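Local atomic coordinates of citrate synthase (Metallosphaera sedula, PDB entry 6ABW), a protein that binds acetyl-CoA and probably condenses it with oxaloacetate and water to give citrate and free CoA in the tricarboxylic acid cycle. Residues Val143-Glu151 with Phe337-Leu345; Ala204-Ile214 with Val358-Ile369. One frame throughout, in Å; residues are numbered along the deposited sequence.

Both contacts draw on helix 342-365, contact 1 at its start with the turn before it and contact 2 at its end with the tail that follows; their centres lie about 29 Å apart, and their segments alternate along the chain. Both are largely buried, but the centre of contact 1 lies about 13 Å, and that of contact 2 about 20 Å, from the centre of the chain. In contact 1 methionine, leucine and valine pack together, and polar chemistry is gathered round one tyrosine near the exposed end of helix 128-151. Contact 2 also has an apolar helix-helix core, but the helix ends and the loops after them add hydrogen bonds from histidine, serine and tyrosine to backbone atoms, and it borders the second subunit.

Contact 1: residues Val143-Glu151 with Phe337-Leu345; sequences VANVLRAKE and FPVYMFTSL
Tyr-340 meets the last turn of helix 128-151 through both its hydroxyl and its ring. The hydroxyl donates to Glu-151 OE1 (OH to OE1 2.7 Å); OE1 lies in the plane of the ring at its edge, yet it is approached from above the carboxylate plane, with ring and carboxylate turned 72° apart. Lys-150 runs antiparallel to the tyrosine over one ring face, its CE 3.6 Å from the Tyr-340 ring centroid in a CH-pi contact. Bends at chi3 (75°) and chi4 (55°) carry Lys-150 NZ over the same face, where it forms a cation-pi interaction while also donating to the Ser-102 carbonyl. Pro-338 CB lies against the opposite face, near the rim, so the ring is held between proline and lysine.

Deeper in, Leu-147 sends its methyls to different neighbours: CD1 packs 3.6 Å from Pro-338 CD and nears the Tyr-340 hydroxyl, and CD2 sits 4.0 Å from Phe-337 CE1, the leucine crossing the phenylalanine at about a right angle. Met-341, folded by its chi2 and chi3 torsions, lays its sulfur against the backbone of Leu-147 (SD to CA 3.8 Å). Its methyl reaches Val-143, with CE 3.7 Å from CG1, and also touches Val-146. Behind this layer, Leu-345 CD1 lies over one face of the Phe-337 ring, and the bond from Met-341 N to Pro-338 O closes the 3-10 turn that presents Pro-338, Tyr-340 and Met-341 together.

The contact thus seats the entry turn of helix 342-365 on the end of helix 128-151, packing within the helical citrate synthase fold. Helix 104-119 adjoins it through Met-108, which touches Val-143 and Ser-344, and helix 164-173 through Phe-168, against Val-143 and Leu-345. Helix 89-97 packs on Ala-149, while helix 233-244 meets Val-339 and Phe-342.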
loop_
_atom_site.group_PDB
_atom_site.type_symbol
_atom_site.label_atom_id
_atom_site.label_comp_id
_atom_site.label_asym_id
_atom_site.label_seq_id
_atom_site.Cartn_x
_atom_site.Cartn_y
_atom_site.Cartn_z
ATOM N N VAL A 143 17.126 4.328 -0.396
ATOM C CA VAL A 143 17.348 4.799 0.958
ATOM C C VAL A 143 18.535 5.792 1.035
ATOM O O VAL A 143 18.455 6.852 1.668
ATOM C CB VAL A 143 17.478 3.621 1.926
ATOM C CG1 VAL A 143 17.800 4.144 3.297
ATOM C CG2 VAL A 143 16.162 2.847 2.006
ATOM N N ALA A 144 19.569 5.519 0.253
ATOM C CA ALA A 144 20.742 6.369 0.217
ATOM C C ALA A 144 20.336 7.769 -0.307
ATOM O O ALA A 144 20.755 8.790 0.242
ATOM C CB ALA A 144 21.816 5.715 -0.679
ATOM N N ASN A 145 19.466 7.800 -1.300
ATOM C CA ASN A 145 19.018 9.041 -1.922
ATOM C C ASN A 145 17.996 9.823 -1.116
ATOM O O ASN A 145 17.945 11.028 -1.152
ATOM C CB ASN A 145 18.672 8.811 -3.374
ATOM C CG ASN A 145 19.953 8.691 -4.201
ATOM O OD1 ASN A 145 20.707 9.662 -4.308
ATOM N ND2 ASN A 145 20.293 7.456 -4.590
ATOM N N VAL A 146 17.194 9.085 -0.297
ATOM C CA VAL A 146 16.304 9.719 0.644
ATOM C C VAL A 146 17.128 10.491 1.687
ATOM O O VAL A 146 16.858 11.647 2.016
ATOM C CB VAL A 146 15.345 8.662 1.269
ATOM C CG1 VAL A 146 14.631 9.197 2.532
ATOM C CG2 VAL A 146 14.288 8.232 0.260
ATOM N N LEU A 147 18.188 9.884 2.188
ATOM C CA LEU A 147 19.054 10.570 3.137
ATOM C C LEU A 147 19.639 11.824 2.483
ATOM O O LEU A 147 19.655 12.949 3.092
ATOM C CB LEU A 147 20.148 9.611 3.639
ATOM C CG LEU A 147 21.353 10.377 4.280
ATOM C CD1 LEU A 147 20.901 10.993 5.565
ATOM C CD2 LEU A 147 22.502 9.391 4.457
ATOM N N ARG A 148 20.158 11.620 1.277
ATOM C CA ARG A 148 20.883 12.688 0.621
ATOM C C ARG A 148 19.968 13.873 0.214
ATOM O O ARG A 148 20.294 15.050 0.400
ATOM C CB ARG A 148 21.695 12.109 -0.502
ATOM C CG ARG A 148 22.876 11.298 0.022
ATOM C CD ARG A 148 23.633 10.641 -1.113
ATOM N NE ARG A 148 24.454 11.605 -1.847
ATOM C CZ ARG A 148 25.666 12.021 -1.470
ATOM N NH1 ARG A 148 26.265 12.938 -2.194
ATOM N NH2 ARG A 148 26.248 11.617 -0.332
ATOM N N ALA A 149 18.770 13.579 -0.262
ATOM C CA ALA A 149 17.757 14.603 -0.433
ATOM C C ALA A 149 17.424 15.399 0.790
ATOM O O ALA A 149 17.348 16.641 0.757
ATOM C CB ALA A 149 16.508 14.069 -1.069
ATOM N N LYS A 150 17.211 14.700 1.897
ATOM C CA LYS A 150 16.843 15.368 3.131
ATOM C C LYS A 150 18.010 16.249 3.656
ATOM O O LYS A 150 17.757 17.310 4.224
ATOM C CB LYS A 150 16.352 14.369 4.166
ATOM C CG LYS A 150 14.970 13.831 3.838
ATOM C CD LYS A 150 14.505 12.774 4.858
ATOM C CE LYS A 150 14.071 13.354 6.198
ATOM N NZ LYS A 150 13.009 14.405 6.206
ATOM N N GLU A 151 19.220 15.845 3.391
ATOM C CA GLU A 151 20.410 16.558 3.781
ATOM C C GLU A 151 20.787 17.663 2.743
ATOM O O GLU A 151 21.663 18.464 3.030
ATOM C CB GLU A 151 21.561 15.596 3.922
ATOM C CG GLU A 151 21.545 14.559 5.034
ATOM C CD GLU A 151 21.765 15.081 6.462
ATOM O OE1 GLU A 151 20.850 15.770 7.055
ATOM O OE2 GLU A 151 22.843 14.709 7.029
ATOM N N PHE A 337 24.096 8.121 10.411
ATOM C CA PHE A 337 22.731 8.355 9.989
ATOM C C PHE A 337 22.020 9.226 10.996
ATOM O O PHE A 337 22.072 8.962 12.182
ATOM C CB PHE A 337 21.953 7.058 9.770
ATOM C CG PHE A 337 22.437 6.241 8.595
ATOM C CD1 PHE A 337 22.025 6.563 7.284
ATOM C CD2 PHE A 337 23.218 5.151 8.760
ATOM C CE1 PHE A 337 22.476 5.851 6.215
ATOM C CE2 PHE A 337 23.635 4.387 7.678
ATOM C CZ PHE A 337 23.308 4.757 6.393
ATOM N N PRO A 338 21.290 10.242 10.512
ATOM C CA PRO A 338 20.455 10.952 11.462
ATOM C C PRO A 338 19.286 10.083 11.986
ATOM O O PRO A 338 18.815 9.183 11.275
ATOM C CB PRO A 338 19.975 12.169 10.681
ATOM C CG PRO A 338 20.631 12.111 9.356
ATOM C CD PRO A 338 21.313 10.829 9.155
ATOM N N VAL A 339 18.718 10.511 13.096
ATOM C CA VAL A 339 17.608 9.814 13.725
ATOM C C VAL A 339 16.412 9.654 12.727
ATOM O O VAL A 339 15.725 8.644 12.701
ATOM C CB VAL A 339 17.145 10.516 15.000
ATOM C CG1 VAL A 339 15.909 9.827 15.602
ATOM C CG2 VAL A 339 18.295 10.487 16.028
ATOM N N TYR A 340 16.191 10.631 11.879
ATOM C CA TYR A 340 15.053 10.578 10.967
ATOM C C TYR A 340 15.121 9.418 9.965
ATOM O O TYR A 340 14.137 9.163 9.260
ATOM C CB TYR A 340 14.765 11.921 10.229
ATOM C CG TYR A 340 15.854 12.458 9.333
ATOM C CD1 TYR A 340 16.190 11.821 8.152
ATOM C CD2 TYR A 340 16.527 13.661 9.647
ATOM C CE1 TYR A 340 17.160 12.319 7.303
ATOM C CE2 TYR A 340 17.525 14.147 8.811
ATOM C CZ TYR A 340 17.818 13.499 7.645
ATOM O OH TYR A 340 18.804 13.961 6.802
ATOM N N MET A 341 16.259 8.778 9.840
ATOM C CA MET A 341 16.449 7.691 8.922
ATOM C C MET A 341 16.216 6.350 9.587
ATOM O O MET A 341 16.251 5.369 8.849
ATOM C CB MET A 341 17.875 7.656 8.329
ATOM C CG MET A 341 18.186 8.786 7.339
ATOM S SD MET A 341 17.079 8.881 5.946
ATOM C CE MET A 341 17.396 7.346 5.116
ATOM N N PHE A 342 16.014 6.231 10.913
ATOM C CA PHE A 342 16.122 4.898 11.483
ATOM C C PHE A 342 15.076 3.853 10.999
ATOM O O PHE A 342 15.417 2.706 10.727
ATOM C CB PHE A 342 16.136 4.951 12.999
ATOM C CG PHE A 342 17.316 5.664 13.643
ATOM C CD1 PHE A 342 18.413 6.046 12.950
ATOM C CD2 PHE A 342 17.269 5.867 15.024
ATOM C CE1 PHE A 342 19.462 6.708 13.629
ATOM C CE2 PHE A 342 18.280 6.487 15.713
ATOM C CZ PHE A 342 19.399 6.911 15.000
ATOM N N THR A 343 13.825 4.277 10.878
ATOM C CA THR A 343 12.805 3.377 10.392
ATOM C C THR A 343 13.034 3.024 8.897
ATOM O O THR A 343 12.678 1.934 8.479
ATOM C CB THR A 343 11.389 3.903 10.700
ATOM O OG1 THR A 343 11.246 3.863 12.141
ATOM C CG2 THR A 343 10.317 2.995 10.102
ATOM N N SER A 344 13.565 3.965 8.099
ATOM C CA SER A 344 13.931 3.697 6.708
ATOM C C SER A 344 15.037 2.647 6.599
ATOM O O SER A 344 15.035 1.817 5.661
ATOM C CB SER A 344 14.336 5.002 5.972
ATOM O OG SER A 344 13.198 5.794 5.798
ATOM N N LEU A 345 15.957 2.634 7.575
ATOM C CA LEU A 345 17.035 1.640 7.633
ATOM C C LEU A 345 16.502 0.276 8.005
ATOM O O LEU A 345 16.903 -0.738 7.441
ATOM C CB LEU A 345 18.182 2.070 8.552
ATOM C CG LEU A 345 18.878 3.327 8.072
ATOM C CD1 LEU A 345 19.605 3.997 9.252
ATOM C CD2 LEU A 345 19.846 2.927 6.960
#

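Contact 2: residues Ala204-Ile214 with Val358-Ile369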
loop_
_atom_site.group_PDB
_atom_site.type_symbol
_atom_site.label_atom_id
_atom_site.label_comp_id
_atom_site.label_asym_id
_atom_site.label_seq_id
_atom_site.Cartn_x
_atom_site.Cartn_y
_atom_site.Cartn_z
ATOM N N ALA A 204 1.633 -6.257 2.617
ATOM C CA ALA A 204 2.316 -6.884 1.460
ATOM C C ALA A 204 1.585 -8.142 1.019
ATOM O O ALA A 204 1.370 -8.281 -0.146
ATOM C CB ALA A 204 3.756 -7.158 1.729
ATOM N N LEU A 205 1.186 -9.000 1.960
ATOM C CA LEU A 205 0.508 -10.215 1.667
ATOM C C LEU A 205 -0.861 -9.985 1.020
ATOM O O LEU A 205 -1.185 -10.587 0.013
ATOM C CB LEU A 205 0.406 -11.074 2.920
ATOM C CG LEU A 205 1.734 -11.609 3.461
ATOM C CD1 LEU A 205 1.487 -12.259 4.843
ATOM C CD2 LEU A 205 2.350 -12.664 2.537
ATOM N N VAL A 206 -1.625 -9.038 1.547
ATOM C CA VAL A 206 -2.905 -8.673 0.966
ATOM C C VAL A 206 -2.752 -8.187 -0.476
ATOM O O VAL A 206 -3.503 -8.547 -1.370
ATOM C CB VAL A 206 -3.583 -7.545 1.773
ATOM C CG1 VAL A 206 -4.868 -7.084 1.078
ATOM C CG2 VAL A 206 -3.960 -8.099 3.110
ATOM N N THR A 207 -1.755 -7.376 -0.711
ATOM C CA THR A 207 -1.493 -6.842 -2.004
ATOM C C THR A 207 -1.086 -7.985 -2.950
ATOM O O THR A 207 -1.512 -8.021 -4.122
ATOM C CB THR A 207 -0.427 -5.725 -1.902
ATOM O OG1 THR A 207 -0.973 -4.660 -1.086
ATOM C CG2 THR A 207 -0.132 -5.130 -3.219
ATOM N N SER A 208 -0.278 -8.937 -2.463
ATOM C CA SER A 208 0.195 -10.025 -3.295
ATOM C C SER A 208 -0.979 -10.937 -3.712
ATOM O O SER A 208 -0.915 -11.595 -4.770
ATOM C CB SER A 208 1.292 -10.836 -2.598
ATOM O OG SER A 208 0.749 -11.692 -1.598
ATOM N N SER A 209 -2.028 -10.960 -2.916
ATOM C CA SER A 209 -3.220 -11.822 -3.201
ATOM C C SER A 209 -3.963 -11.473 -4.489
ATOM O O SER A 209 -4.748 -12.283 -5.014
ATOM C CB SER A 209 -4.213 -11.818 -2.021
ATOM O OG SER A 209 -5.065 -10.658 -1.935
ATOM N N THR A 210 -3.800 -10.267 -4.965
ATOM C CA THR A 210 -4.383 -9.865 -6.231
ATOM C C THR A 210 -3.410 -10.025 -7.385
ATOM O O THR A 210 -3.724 -9.629 -8.499
ATOM C CB THR A 210 -4.829 -8.386 -6.184
ATOM O OG1 THR A 210 -3.666 -7.547 -6.167
ATOM C CG2 THR A 210 -5.682 -8.080 -4.971
ATOM N N LEU A 211 -2.167 -10.427 -7.083
ATOM C CA LEU A 211 -1.095 -10.583 -8.017
ATOM C C LEU A 211 -0.535 -9.270 -8.455
ATOM O O LEU A 211 0.153 -9.158 -9.463
ATOM C CB LEU A 211 -1.431 -11.560 -9.177
ATOM C CG LEU A 211 -1.830 -12.939 -8.701
ATOM C CD1 LEU A 211 -2.191 -13.825 -9.908
ATOM C CD2 LEU A 211 -0.824 -13.640 -7.807
ATOM N N SER A 212 -0.714 -8.247 -7.623
ATOM C CA SER A 212 0.021 -6.990 -7.815
ATOM C C SER A 212 1.535 -7.276 -7.771
ATOM O O SER A 212 1.987 -8.135 -7.035
ATOM C CB SER A 212 -0.415 -5.936 -6.786
ATOM O OG SER A 212 0.199 -4.680 -7.145
ATOM N N ASP A 213 2.316 -6.560 -8.584
ATOM C CA ASP A 213 3.760 -6.789 -8.659
ATOM C C ASP A 213 4.495 -6.579 -7.312
ATOM O O ASP A 213 3.997 -5.924 -6.409
ATOM C CB ASP A 213 4.392 -5.956 -9.742
ATOM C CG ASP A 213 4.274 -4.445 -9.497
ATOM O OD1 ASP A 213 5.113 -3.909 -8.751
ATOM O OD2 ASP A 213 3.379 -3.784 -10.037
ATOM N N ILE A 214 5.617 -7.250 -7.202
ATOM C CA ILE A 214 6.400 -7.208 -5.984
ATOM C C ILE A 214 6.777 -5.814 -5.472
ATOM O O ILE A 214 6.851 -5.589 -4.274
ATOM C CB ILE A 214 7.613 -8.184 -6.099
ATOM C CG1 ILE A 214 8.088 -8.558 -4.718
ATOM C CG2 ILE A 214 8.694 -7.587 -6.983
ATOM C CD1 ILE A 214 8.883 -9.883 -4.700
ATOM N N VAL A 358 6.052 -12.713 0.500
ATOM C CA VAL A 358 5.076 -12.641 -0.545
ATOM C C VAL A 358 5.351 -13.736 -1.595
ATOM O O VAL A 358 4.386 -14.323 -2.076
ATOM C CB VAL A 358 4.867 -11.267 -1.205
ATOM C CG1 VAL A 358 4.328 -10.299 -0.132
ATOM C CG2 VAL A 358 6.089 -10.707 -1.864
ATOM N N ILE A 359 6.610 -14.043 -1.856
ATOM C CA ILE A 359 6.967 -15.082 -2.839
ATOM C C ILE A 359 6.462 -16.414 -2.310
ATOM O O ILE A 359 5.806 -17.141 -3.021
ATOM C CB ILE A 359 8.431 -15.119 -3.171
ATOM C CG1 ILE A 359 8.830 -13.891 -3.935
ATOM C CG2 ILE A 359 8.802 -16.417 -3.960
ATOM C CD1 ILE A 359 10.274 -13.703 -4.113
ATOM N N GLU A 360 6.694 -16.691 -1.031
ATOM C CA GLU A 360 6.182 -17.929 -0.387
ATOM C C GLU A 360 4.703 -18.016 -0.480
ATOM O O GLU A 360 4.118 -19.079 -0.825
ATOM C CB GLU A 360 6.517 -17.957 1.102
ATOM C CG GLU A 360 7.562 -18.894 1.561
ATOM C CD GLU A 360 7.626 -18.984 3.125
ATOM O OE1 GLU A 360 8.270 -19.960 3.570
ATOM O OE2 GLU A 360 7.052 -18.106 3.874
ATOM N N TYR A 361 4.042 -16.894 -0.184
ATOM C CA TYR A 361 2.614 -16.840 -0.217
ATOM C C TYR A 361 2.008 -17.059 -1.611
ATOM O O TYR A 361 1.063 -17.858 -1.752
ATOM C CB TYR A 361 2.116 -15.536 0.427
ATOM C CG TYR A 361 0.632 -15.476 0.548
ATOM C CD1 TYR A 361 -0.031 -16.113 1.590
ATOM C CD2 TYR A 361 -0.102 -14.792 -0.394
ATOM C CE1 TYR A 361 -1.427 -16.034 1.692
ATOM C CE2 TYR A 361 -1.478 -14.724 -0.331
ATOM C CZ TYR A 361 -2.153 -15.338 0.713
ATOM O OH TYR A 361 -3.555 -15.236 0.715
ATOM N N VAL A 362 2.519 -16.364 -2.619
ATOM C CA VAL A 362 1.960 -16.441 -3.958
ATOM C C VAL A 362 2.233 -17.879 -4.489
ATOM O O VAL A 362 1.339 -18.480 -5.131
ATOM C CB VAL A 362 2.556 -15.389 -4.903
ATOM C CG1 VAL A 362 2.191 -15.650 -6.325
ATOM C CG2 VAL A 362 2.087 -13.939 -4.524
ATOM N N GLU A 363 3.440 -18.390 -4.254
ATOM C CA GLU A 363 3.828 -19.677 -4.901
ATOM C C GLU A 363 3.134 -20.851 -4.258
ATOM O O GLU A 363 2.890 -21.825 -4.917
ATOM C CB GLU A 363 5.326 -19.846 -4.947
ATOM C CG GLU A 363 5.987 -18.927 -5.927
ATOM C CD GLU A 363 7.488 -19.168 -6.068
ATOM O OE1 GLU A 363 7.986 -20.163 -5.399
ATOM O OE2 GLU A 363 8.227 -18.401 -6.795
ATOM N N ASP A 364 2.770 -20.772 -2.993
ATOM C CA ASP A 364 2.323 -21.962 -2.311
ATOM C C ASP A 364 0.867 -21.888 -2.013
ATOM O O ASP A 364 0.116 -22.809 -2.304
ATOM C CB ASP A 364 3.209 -22.193 -1.051
ATOM C CG ASP A 364 2.806 -23.438 -0.229
ATOM O OD1 ASP A 364 2.311 -24.443 -0.802
ATOM O OD2 ASP A 364 3.010 -23.415 1.007
ATOM N N GLN A 365 0.461 -20.744 -1.486
ATOM C CA GLN A 365 -0.731 -20.629 -0.624
ATOM C C GLN A 365 -1.545 -19.415 -1.055
ATOM O O GLN A 365 -2.176 -18.725 -0.236
ATOM C CB GLN A 365 -0.307 -20.537 0.860
ATOM C CG GLN A 365 1.193 -20.348 1.035
ATOM C CD GLN A 365 1.668 -20.165 2.458
ATOM O OE1 GLN A 365 2.851 -19.798 2.687
ATOM N NE2 GLN A 365 0.771 -20.441 3.435
ATOM N N HIS A 366 -1.521 -19.165 -2.363
ATOM C CA HIS A 366 -2.220 -18.029 -2.891
ATOM C C HIS A 366 -3.727 -18.323 -2.759
ATOM O O HIS A 366 -4.274 -19.185 -3.462
ATOM C CB HIS A 366 -1.836 -17.737 -4.343
ATOM C CG HIS A 366 -2.729 -16.728 -4.968
ATOM N ND1 HIS A 366 -3.671 -17.061 -5.914
ATOM C CD2 HIS A 366 -2.916 -15.421 -4.684
ATOM C CE1 HIS A 366 -4.365 -15.985 -6.232
ATOM N NE2 HIS A 366 -3.933 -14.978 -5.493
ATOM N N ARG A 367 -4.350 -17.669 -1.774
ATOM C CA ARG A 367 -5.816 -17.486 -1.731
ATOM C C ARG A 367 -5.992 -15.979 -2.024
ATOM O O ARG A 367 -5.199 -15.149 -1.539
ATOM C CB ARG A 367 -6.440 -17.890 -0.355
ATOM C CG ARG A 367 -7.620 -18.879 -0.368
ATOM C CD ARG A 367 -7.211 -20.279 0.123
ATOM N NE ARG A 367 -6.195 -20.872 -0.765
ATOM C CZ ARG A 367 -4.877 -21.004 -0.535
ATOM N NH1 ARG A 367 -4.302 -20.655 0.615
ATOM N NH2 ARG A 367 -4.110 -21.523 -1.486
ATOM N N LEU A 368 -6.986 -15.640 -2.851
ATOM C CA LEU A 368 -7.385 -14.245 -3.060
ATOM C C LEU A 368 -8.092 -13.755 -1.784
ATOM O O LEU A 368 -9.029 -14.415 -1.312
ATOM C CB LEU A 368 -8.310 -14.110 -4.279
ATOM C CG LEU A 368 -8.891 -12.722 -4.600
ATOM C CD1 LEU A 368 -7.780 -11.694 -4.777
ATOM C CD2 LEU A 368 -9.806 -12.817 -5.826
ATOM N N ILE A 369 -7.649 -12.615 -1.231
ATOM C CA ILE A 369 -8.141 -12.164 0.089
ATOM C C ILE A 369 -9.511 -11.418 -0.094
ATOM O O ILE A 369 -9.610 -10.397 -0.820
ATOM C CB ILE A 369 -7.026 -11.447 0.946
ATOM C CG1 ILE A 369 -6.022 -12.506 1.476
ATOM C CG2 ILE A 369 -7.639 -10.682 2.109
ATOM C CD1 ILE A 369 -4.695 -12.010 2.031
#
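Val-358 enters as a knob among Ala-204, Leu-205, Ser-208 and Ile-214, its CG1 3.7 Å from Ala-204 CB, where helices 204-208 and 358-365 cross at -38°. Ser-208 OG lies close to Tyr-361 CD2 but donates to the Leu-205 carbonyl (OG to O 2.7 Å). Ser-209 OG likewise donates to Val-206 O, and it accepts a weak bond from Ile-369 N at 3.3 Å. Ser-209 O accepts a hydrogen bond from His-366 NE2 (O to NE2 2.9 Å), lying in the imidazole plane although NE2 stands 42° above the carbonyl plane; Leu-211 CD2 covers one face of that ring. The tail from His-366 to Ile-369 is poorly ordered.

With CG anti to the backbone N (chi1 -174°), the Tyr-361 ring extends from the helix to the tail, where its hydroxyl donates to the Arg-367 carbonyl (OH to O 2.8 Å), while Tyr-361 CB rests 3.6 Å from Leu-205 CD2. A phenylalanine at Tyr-361 would probably cost Arg-367 O this donor and let the tail drift from Ser-209.

Leu-211, at positive phi, completes a Schellman motif after helix 199-208, its N bonded back to Ser-208 O, and Thr-210 OG1 bonds to Ala-224 O of the second subunit. Strand 24-28 touches Leu-205 and Tyr-361 through Lys-26, helix 128-151 backs Ile-214 and Ile-359, and helix 214-225 packs on Ser-208.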